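Local coordinates for protein putative pectin lyase (Geobacillus virus E2, PDB 7CHU) that probably serves as the phage tailspike, a trimeric beta-helix protein that recognises, and may cleave, polysaccharide on the surface of its bacterial host, at residues K330-R335 against N352-S357; D334-I339 against M358-D363. All blocks are in the same frame, centred on the assembly; numbering follows the deposited sequence.

Contact 1. Residues K330-R335 against N352-S357; sequences KVKGDR and NLTGTS
The flat V331 peptide carbonyl is met by T354 from both sides of its plane. T354 N lies 18° off the plane on one side, and T354 OG1 lies 26° off it on the other. Both donate to V331 O, over 2.9 Å from T354 N and 2.6 Å from T354 OG1. S357 OG sits over the same face as T354 N, 3.3 Å from V331 O. T354 CG2 is on the OG1 side and touches K330 CG, the two side chains crossing at about a right angle. V331 N donates to N352 O. V331 and L353 lie side by side, with CG2 of V331 3.8 Å from CD2 of L353. K330 NZ and N352 ND2 both reach D327. T354 to S357 form a type II' turn. S357 OG stands beside its own backbone N (chi1 -63°). It donates to T354 O over 2.6 Å and accepts from G333 N at 3.1 Å. A water joins D334 OD1 to T356 OG1; M358 is the other partner of D334. Adjacent coils of the parallel beta-helix turn here, and the T354 and S357 hydroxyls add bonds to the strand pairing. Held at both ends, the S357 hydroxyl is fixed in rotation and ties the turn to the neighbouring coil.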
ATOM      1  N   LYS A 330      16.960   4.241 -13.434  1.00 13.80           N
ATOM      2  CA  LYS A 330      17.999   3.654 -14.278  1.00 11.37           C
ATOM      3  C   LYS A 330      18.235   2.228 -13.796  1.00 14.49           C
ATOM      4  O   LYS A 330      18.740   2.017 -12.689  1.00 16.24           O
ATOM      5  CB  LYS A 330      19.269   4.492 -14.202  1.00 12.92           C
ATOM      6  CG  LYS A 330      20.313   4.194 -15.228  1.00 17.66           C
ATOM      7  CD  LYS A 330      21.583   4.990 -14.920  1.00 21.02           C
ATOM      8  CE  LYS A 330      22.178   5.657 -16.146  1.00 30.00           C
ATOM      9  NZ  LYS A 330      21.435   6.908 -16.556  1.00 33.42           N
ATOM     10  N   VAL A 331      17.822   1.250 -14.600  1.00 14.15           N
ATOM     11  CA  VAL A 331      17.780  -0.148 -14.175  1.00 15.00           C
ATOM     12  C   VAL A 331      19.000  -0.882 -14.713  1.00 15.16           C
ATOM     13  O   VAL A 331      19.324  -0.783 -15.905  1.00 14.18           O
ATOM     14  CB  VAL A 331      16.493  -0.844 -14.659  1.00 16.66           C
ATOM     15  CG1 VAL A 331      16.490  -2.327 -14.252  1.00 11.19           C
ATOM     16  CG2 VAL A 331      15.237  -0.113 -14.140  1.00 13.27           C
ATOM     17  N   LYS A 332      19.647  -1.659 -13.839  1.00 13.43           N
ATOM     18  CA  LYS A 332      20.635  -2.650 -14.212  1.00 15.33           C
ATOM     19  C   LYS A 332      20.265  -3.870 -13.380  1.00 16.31           C
ATOM     20  O   LYS A 332      20.759  -4.061 -12.263  1.00 17.04           O
ATOM     21  CB  LYS A 332      22.066  -2.168 -13.934  1.00 20.69           C
ATOM     22  CG  LYS A 332      23.188  -3.192 -14.263  1.00 22.82           C
ATOM     23  CD  LYS A 332      24.518  -2.676 -13.679  1.00 24.13           C
ATOM     24  CE  LYS A 332      25.679  -3.622 -13.928  1.00 29.97           C
ATOM     25  NZ  LYS A 332      25.565  -4.884 -13.155  1.00 30.91           N
ATOM     26  N   GLY A 333      19.387  -4.695 -13.925  1.00 15.04           N
ATOM     27  CA  GLY A 333      18.930  -5.868 -13.211  1.00 15.65           C
ATOM     28  C   GLY A 333      17.698  -6.471 -13.859  1.00 16.47           C
ATOM     29  O   GLY A 333      17.220  -6.009 -14.900  1.00 18.19           O
ATOM     30  N   ASP A 334      17.182  -7.513 -13.207  1.00 13.59           N
ATOM     31  CA  ASP A 334      16.150  -8.373 -13.767  1.00 14.80           C
ATOM     32  C   ASP A 334      14.925  -8.426 -12.874  1.00 16.77           C
ATOM     33  O   ASP A 334      15.041  -8.413 -11.646  1.00 14.25           O
ATOM     34  CB  ASP A 334      16.652  -9.809 -13.949  1.00 16.77           C
ATOM     35  CG  ASP A 334      17.897  -9.886 -14.817  1.00 21.27           C
ATOM     36  OD1 ASP A 334      18.075  -9.000 -15.679  1.00 19.54           O
ATOM     37  OD2 ASP A 334      18.697 -10.827 -14.627  1.00 20.70           O
ATOM     38  N   ARG A 335      13.756  -8.538 -13.518  1.00 16.82           N
ATOM     39  CA  ARG A 335      12.470  -8.812 -12.860  1.00 14.85           C
ATOM     40  C   ARG A 335      12.094  -7.721 -11.861  1.00 14.35           C
ATOM     41  O   ARG A 335      11.404  -7.971 -10.876  1.00 14.14           O
ATOM     42  CB  ARG A 335      12.469 -10.182 -12.168  1.00 17.89           C
ATOM     43  CG  ARG A 335      12.910 -11.362 -13.044  1.00 18.79           C
ATOM     44  CD  ARG A 335      12.006 -12.590 -12.859  1.00 20.12           C
ATOM     45  NE  ARG A 335      11.870 -13.030 -11.461  1.00 21.68           N
ATOM     46  CZ  ARG A 335      12.764 -13.803 -10.831  1.00 24.33           C
ATOM     47  NH1 ARG A 335      13.864 -14.201 -11.457  1.00 20.89           N
ATOM     48  NH2 ARG A 335      12.582 -14.168  -9.565  1.00 22.79           N
ATOM     49  N   ASN A 352      14.871   3.346 -17.765  1.00 15.30           N
ATOM     50  CA  ASN A 352      15.964   3.016 -18.673  1.00 14.89           C
ATOM     51  C   ASN A 352      16.439   1.617 -18.298  1.00 16.19           C
ATOM     52  O   ASN A 352      17.119   1.442 -17.288  1.00 15.48           O
ATOM     53  CB  ASN A 352      17.081   4.047 -18.565  1.00 14.03           C
ATOM     54  CG  ASN A 352      18.148   3.880 -19.651  1.00 20.50           C
ATOM     55  OD1 ASN A 352      18.085   2.943 -20.449  1.00 18.17           O
ATOM     56  ND2 ASN A 352      19.125   4.791 -19.674  1.00 14.22           N
ATOM     57  N   LEU A 353      16.049   0.622 -19.088  1.00 12.35           N
ATOM     58  CA  LEU A 353      16.458  -0.760 -18.864  1.00 13.99           C
ATOM     59  C   LEU A 353      17.823  -0.940 -19.538  1.00 16.66           C
ATOM     60  O   LEU A 353      17.908  -1.151 -20.753  1.00 15.24           O
ATOM     61  CB  LEU A 353      15.393  -1.716 -19.390  1.00 14.66           C
ATOM     62  CG  LEU A 353      13.960  -1.457 -18.845  1.00 16.83           C
ATOM     63  CD1 LEU A 353      12.906  -2.305 -19.510  1.00 18.17           C
ATOM     64  CD2 LEU A 353      13.890  -1.646 -17.311  1.00 13.02           C
ATOM     65  N   THR A 354      18.901  -0.822 -18.752  1.00 15.14           N
ATOM     66  CA  THR A 354      20.247  -0.813 -19.317  1.00 15.33           C
ATOM     67  C   THR A 354      20.842  -2.219 -19.407  1.00 16.70           C
ATOM     68  O   THR A 354      20.456  -3.140 -18.678  1.00 13.24           O
ATOM     69  CB  THR A 354      21.197   0.080 -18.505  1.00 18.15           C
ATOM     70  OG1 THR A 354      21.525  -0.551 -17.270  1.00 17.24           O
ATOM     71  CG2 THR A 354      20.579   1.433 -18.219  1.00 16.90           C
ATOM     72  N   GLY A 355      21.840  -2.355 -20.296  1.00 17.02           N
ATOM     73  CA  GLY A 355      22.637  -3.573 -20.349  1.00 16.61           C
ATOM     74  C   GLY A 355      21.755  -4.753 -20.679  1.00 16.09           C
ATOM     75  O   GLY A 355      20.864  -4.673 -21.527  1.00 21.79           O
ATOM     76  N   THR A 356      21.960  -5.854 -19.968  1.00 14.96           N
ATOM     77  CA  THR A 356      21.201  -7.082 -20.192  1.00 18.37           C
ATOM     78  C   THR A 356      19.922  -7.181 -19.340  1.00 17.67           C
ATOM     79  O   THR A 356      19.374  -8.282 -19.223  1.00 19.23           O
ATOM     80  CB  THR A 356      22.059  -8.308 -19.872  1.00 21.09           C
ATOM     81  OG1 THR A 356      22.341  -8.286 -18.474  1.00 25.74           O
ATOM     82  CG2 THR A 356      23.364  -8.313 -20.648  1.00 24.02           C
ATOM     83  N   SER A 357      19.474  -6.081 -18.723  1.00 16.35           N
ATOM     84  CA  SER A 357      18.255  -6.069 -17.901  1.00 19.73           C
ATOM     85  C   SER A 357      17.120  -6.819 -18.591  1.00 18.40           C
ATOM     86  O   SER A 357      16.785  -6.526 -19.738  1.00 19.43           O
ATOM     87  CB  SER A 357      17.828  -4.619 -17.637  1.00 17.18           C
ATOM     88  OG  SER A 357      18.822  -3.931 -16.882  1.00 16.78           O
TER
HETATM   89  O   HOH W   1      20.693  -8.559 -16.079  1.00 25.04           O

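Contact 2. Residues D334-I339 against M358-D363; sequences DRNKII and MLNVID
N360 OD1 takes two bonds from N336, at 2.8 Å from N336 N and 2.9 Å from N336 ND2. The ND2 donor lies in the N360 carbonyl plane, while N336 N comes from 36° above it. The amides lie side by side, their planes 11° apart. This is the inward asparagine row of a parallel beta-helix, as in pectate lyases. The row runs from N336 through N360 to N384, whose OD1 accepts from N360 ND2. On the other side, N336 OD1 accepts from the backbone N of T314. R335 and L359 both take positive phi, at matching bends of successive coils. Here R335 N donates to M358 O. M358 N donates to D334 OD1 over 3.0 Å, on the anti side but well out of the carboxylate plane. Parallel strands 337-339 and 361-363 are joined by V361 N to N336 O, I338 N to V361 O and D363 N to I338 O. K337 NZ bonds R335 O and forms a salt bridge to D342 of the second subunit, which also pairs with R335. D363 meets its copies in both other subunits; such close carboxylates probably favour partial protonation. A water donates to N336 O and L359 O and accepts from K337 NZ. I339 CG1 rests 4.1 Å from D363 CB, the two side chains crossing at a slant.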
ATOM      1  N   ASP A 334      17.182  -7.513 -13.207  1.00 13.59           N
ATOM      2  CA  ASP A 334      16.150  -8.373 -13.767  1.00 14.80           C
ATOM      3  C   ASP A 334      14.925  -8.426 -12.874  1.00 16.77           C
ATOM      4  O   ASP A 334      15.041  -8.413 -11.646  1.00 14.25           O
ATOM      5  CB  ASP A 334      16.652  -9.809 -13.949  1.00 16.77           C
ATOM      6  CG  ASP A 334      17.897  -9.886 -14.817  1.00 21.27           C
ATOM      7  OD1 ASP A 334      18.075  -9.000 -15.679  1.00 19.54           O
ATOM      8  OD2 ASP A 334      18.697 -10.827 -14.627  1.00 20.70           O
ATOM      9  N   ARG A 335      13.756  -8.538 -13.518  1.00 16.82           N
ATOM     10  CA  ARG A 335      12.470  -8.812 -12.860  1.00 14.85           C
ATOM     11  C   ARG A 335      12.094  -7.721 -11.861  1.00 14.35           C
ATOM     12  O   ARG A 335      11.404  -7.971 -10.876  1.00 14.14           O
ATOM     13  CB  ARG A 335      12.469 -10.182 -12.168  1.00 17.89           C
ATOM     14  CG  ARG A 335      12.910 -11.362 -13.044  1.00 18.79           C
ATOM     15  CD  ARG A 335      12.006 -12.590 -12.859  1.00 20.12           C
ATOM     16  NE  ARG A 335      11.870 -13.030 -11.461  1.00 21.68           N
ATOM     17  CZ  ARG A 335      12.764 -13.803 -10.831  1.00 24.33           C
ATOM     18  NH1 ARG A 335      13.864 -14.201 -11.457  1.00 20.89           N
ATOM     19  NH2 ARG A 335      12.582 -14.168  -9.565  1.00 22.79           N
ATOM     20  N   ASN A 336      12.545  -6.503 -12.084  1.00 11.50           N
ATOM     21  CA  ASN A 336      11.990  -5.440 -11.286  1.00 14.89           C
ATOM     22  C   ASN A 336      10.597  -5.107 -11.794  1.00 17.54           C
ATOM     23  O   ASN A 336      10.237  -5.402 -12.949  1.00 17.66           O
ATOM     24  CB  ASN A 336      12.919  -4.238 -11.302  1.00 12.40           C
ATOM     25  CG  ASN A 336      14.324  -4.604 -10.844  1.00 16.43           C
ATOM     26  OD1 ASN A 336      14.543  -4.876  -9.657  1.00 15.11           O
ATOM     27  ND2 ASN A 336      15.267  -4.671 -11.783  1.00 12.78           N
ATOM     28  N   LYS A 337       9.798  -4.513 -10.911  1.00 15.95           N
ATOM     29  CA  LYS A 337       8.390  -4.237 -11.179  1.00 16.16           C
ATOM     30  C   LYS A 337       8.100  -2.768 -10.905  1.00 17.98           C
ATOM     31  O   LYS A 337       8.259  -2.293  -9.772  1.00 16.27           O
ATOM     32  CB  LYS A 337       7.502  -5.144 -10.326  1.00 17.90           C
ATOM     33  CG  LYS A 337       7.681  -6.606 -10.725  1.00 16.27           C
ATOM     34  CD  LYS A 337       7.107  -7.561  -9.712  1.00 18.49           C
ATOM     35  CE  LYS A 337       7.364  -9.029 -10.134  1.00 19.31           C
ATOM     36  NZ  LYS A 337       8.824  -9.343 -10.320  1.00 18.67           N
ATOM     37  N   ILE A 338       7.691  -2.060 -11.950  1.00 12.32           N
ATOM     38  CA  ILE A 338       7.338  -0.648 -11.920  1.00 14.14           C
ATOM     39  C   ILE A 338       5.843  -0.608 -12.217  1.00 15.34           C
ATOM     40  O   ILE A 338       5.415  -0.749 -13.370  1.00 14.26           O
ATOM     41  CB  ILE A 338       8.139   0.180 -12.939  1.00 15.29           C
ATOM     42  CG1 ILE A 338       9.634  -0.237 -13.002  1.00 17.10           C
ATOM     43  CG2 ILE A 338       7.961   1.692 -12.690  1.00 12.64           C
ATOM     44  CD1 ILE A 338      10.383   0.090 -11.774  1.00 21.04           C
ATOM     45  N   ILE A 339       5.026  -0.490 -11.175  1.00 15.12           N
ATOM     46  CA  ILE A 339       3.586  -0.721 -11.285  1.00 12.98           C
ATOM     47  C   ILE A 339       2.847   0.474 -10.707  1.00 14.09           C
ATOM     48  O   ILE A 339       3.032   0.810  -9.527  1.00 15.87           O
ATOM     49  CB  ILE A 339       3.167  -2.015 -10.561  1.00 16.33           C
ATOM     50  CG1 ILE A 339       3.703  -3.247 -11.305  1.00 16.96           C
ATOM     51  CG2 ILE A 339       1.641  -2.075 -10.397  1.00 18.15           C
ATOM     52  CD1 ILE A 339       3.332  -4.554 -10.640  1.00 15.36           C
ATOM     53  N   MET A 358      16.549  -7.814 -17.912  1.00 16.81           N
ATOM     54  CA  MET A 358      15.541  -8.629 -18.568  1.00 18.98           C
ATOM     55  C   MET A 358      14.363  -8.926 -17.651  1.00 16.70           C
ATOM     56  O   MET A 358      14.509  -9.052 -16.432  1.00 16.50           O
ATOM     57  CB  MET A 358      16.143  -9.942 -19.094  1.00 19.11           C
ATOM     58  CG  MET A 358      16.351 -11.045 -18.044  1.00 28.65           C
ATOM     59  SD  MET A 358      17.070 -12.535 -18.790  0.60 36.29           S
ATOM     60  CE  MET A 358      16.459 -12.420 -20.476  1.00 25.58           C
ATOM     61  N   LEU A 359      13.190  -9.075 -18.270  1.00 14.89           N
ATOM     62  CA  LEU A 359      11.935  -9.445 -17.601  1.00 15.41           C
ATOM     63  C   LEU A 359      11.523  -8.435 -16.527  1.00 16.56           C
ATOM     64  O   LEU A 359      10.776  -8.758 -15.602  1.00 13.13           O
ATOM     65  CB  LEU A 359      12.005 -10.854 -17.012  1.00 18.92           C
ATOM     66  CG  LEU A 359      11.594 -12.051 -17.882  1.00 22.13           C
ATOM     67  CD1 LEU A 359      10.255 -11.857 -18.549  1.00 27.60           C
ATOM     68  CD2 LEU A 359      12.660 -12.388 -18.926  1.00 25.57           C
ATOM     69  N   ASN A 360      11.937  -7.190 -16.662  1.00 14.56           N
ATOM     70  CA  ASN A 360      11.302  -6.126 -15.910  1.00 16.72           C
ATOM     71  C   ASN A 360       9.913  -5.843 -16.489  1.00 16.95           C
ATOM     72  O   ASN A 360       9.651  -6.087 -17.671  1.00 16.82           O
ATOM     73  CB  ASN A 360      12.186  -4.890 -15.949  1.00 13.85           C
ATOM     74  CG  ASN A 360      13.556  -5.166 -15.396  1.00 16.02           C
ATOM     75  OD1 ASN A 360      13.747  -5.173 -14.171  1.00 12.85           O
ATOM     76  ND2 ASN A 360      14.527  -5.415 -16.289  1.00 11.71           N
ATOM     77  N   VAL A 361       9.007  -5.373 -15.639  1.00 15.77           N
ATOM     78  CA  VAL A 361       7.636  -5.058 -16.037  1.00 15.50           C
ATOM     79  C   VAL A 361       7.374  -3.593 -15.735  1.00 19.62           C
ATOM     80  O   VAL A 361       7.722  -3.105 -14.652  1.00 17.90           O
ATOM     81  CB  VAL A 361       6.602  -5.939 -15.309  1.00 22.92           C
ATOM     82  CG1 VAL A 361       5.197  -5.658 -15.893  1.00 19.71           C
ATOM     83  CG2 VAL A 361       6.953  -7.398 -15.427  1.00 22.76           C
ATOM     84  N   ILE A 362       6.758  -2.900 -16.683  1.00 17.34           N
ATOM     85  CA  ILE A 362       6.229  -1.553 -16.490  1.00 17.65           C
ATOM     86  C   ILE A 362       4.724  -1.672 -16.720  1.00 21.19           C
ATOM     87  O   ILE A 362       4.280  -1.846 -17.861  1.00 18.65           O
ATOM     88  CB  ILE A 362       6.848  -0.537 -17.459  1.00 19.56           C
ATOM     89  CG1 ILE A 362       8.366  -0.419 -17.238  1.00 15.67           C
ATOM     90  CG2 ILE A 362       6.111   0.788 -17.350  1.00 15.06           C
ATOM     91  CD1 ILE A 362       9.117   0.212 -18.398  1.00 16.62           C
ATOM     92  N   ASP A 363       3.927  -1.556 -15.666  1.00 16.55           N
ATOM     93  CA  ASP A 363       2.516  -1.899 -15.746  1.00 19.00           C
ATOM     94  C   ASP A 363       1.636  -0.864 -15.045  1.00 22.08           C
ATOM     95  O   ASP A 363       1.899  -0.491 -13.895  1.00 16.30           O
ATOM     96  CB  ASP A 363       2.284  -3.288 -15.148  1.00 20.66           C
ATOM     97  CG  ASP A 363       0.834  -3.712 -15.229  1.00 30.34           C
ATOM     98  OD1 ASP A 363       0.239  -4.032 -14.179  1.00 37.18           O
ATOM     99  OD2 ASP A 363       0.273  -3.707 -16.352  1.00 38.17           O
TER
HETATM  100  O   HOH W   2       9.183  -8.355 -13.274  1.00 18.23           O

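Contacts 1 and 2 join the same two neighbouring coils of the beta-helix, with centres about 9 Å apart. Along the chain, strands 329-331 and 337-339 come first, then 351-353 and 361-363 one coil later. Contact 1 pairs 329-331 with 351-353, and contact 2 pairs the strands that follow each in the chain. They lie on different faces and share D334 and R335 at the corner. There G333 O probably accepts a hydrogen bond from N360 ND2 at 3.1 Å. V331 CG1 packs on N336 ND2, and L353 CD2 on N360 CB. Contact 2 is the more buried and reaches both other subunits. The corner thus ties coil stacking to trimer assembly.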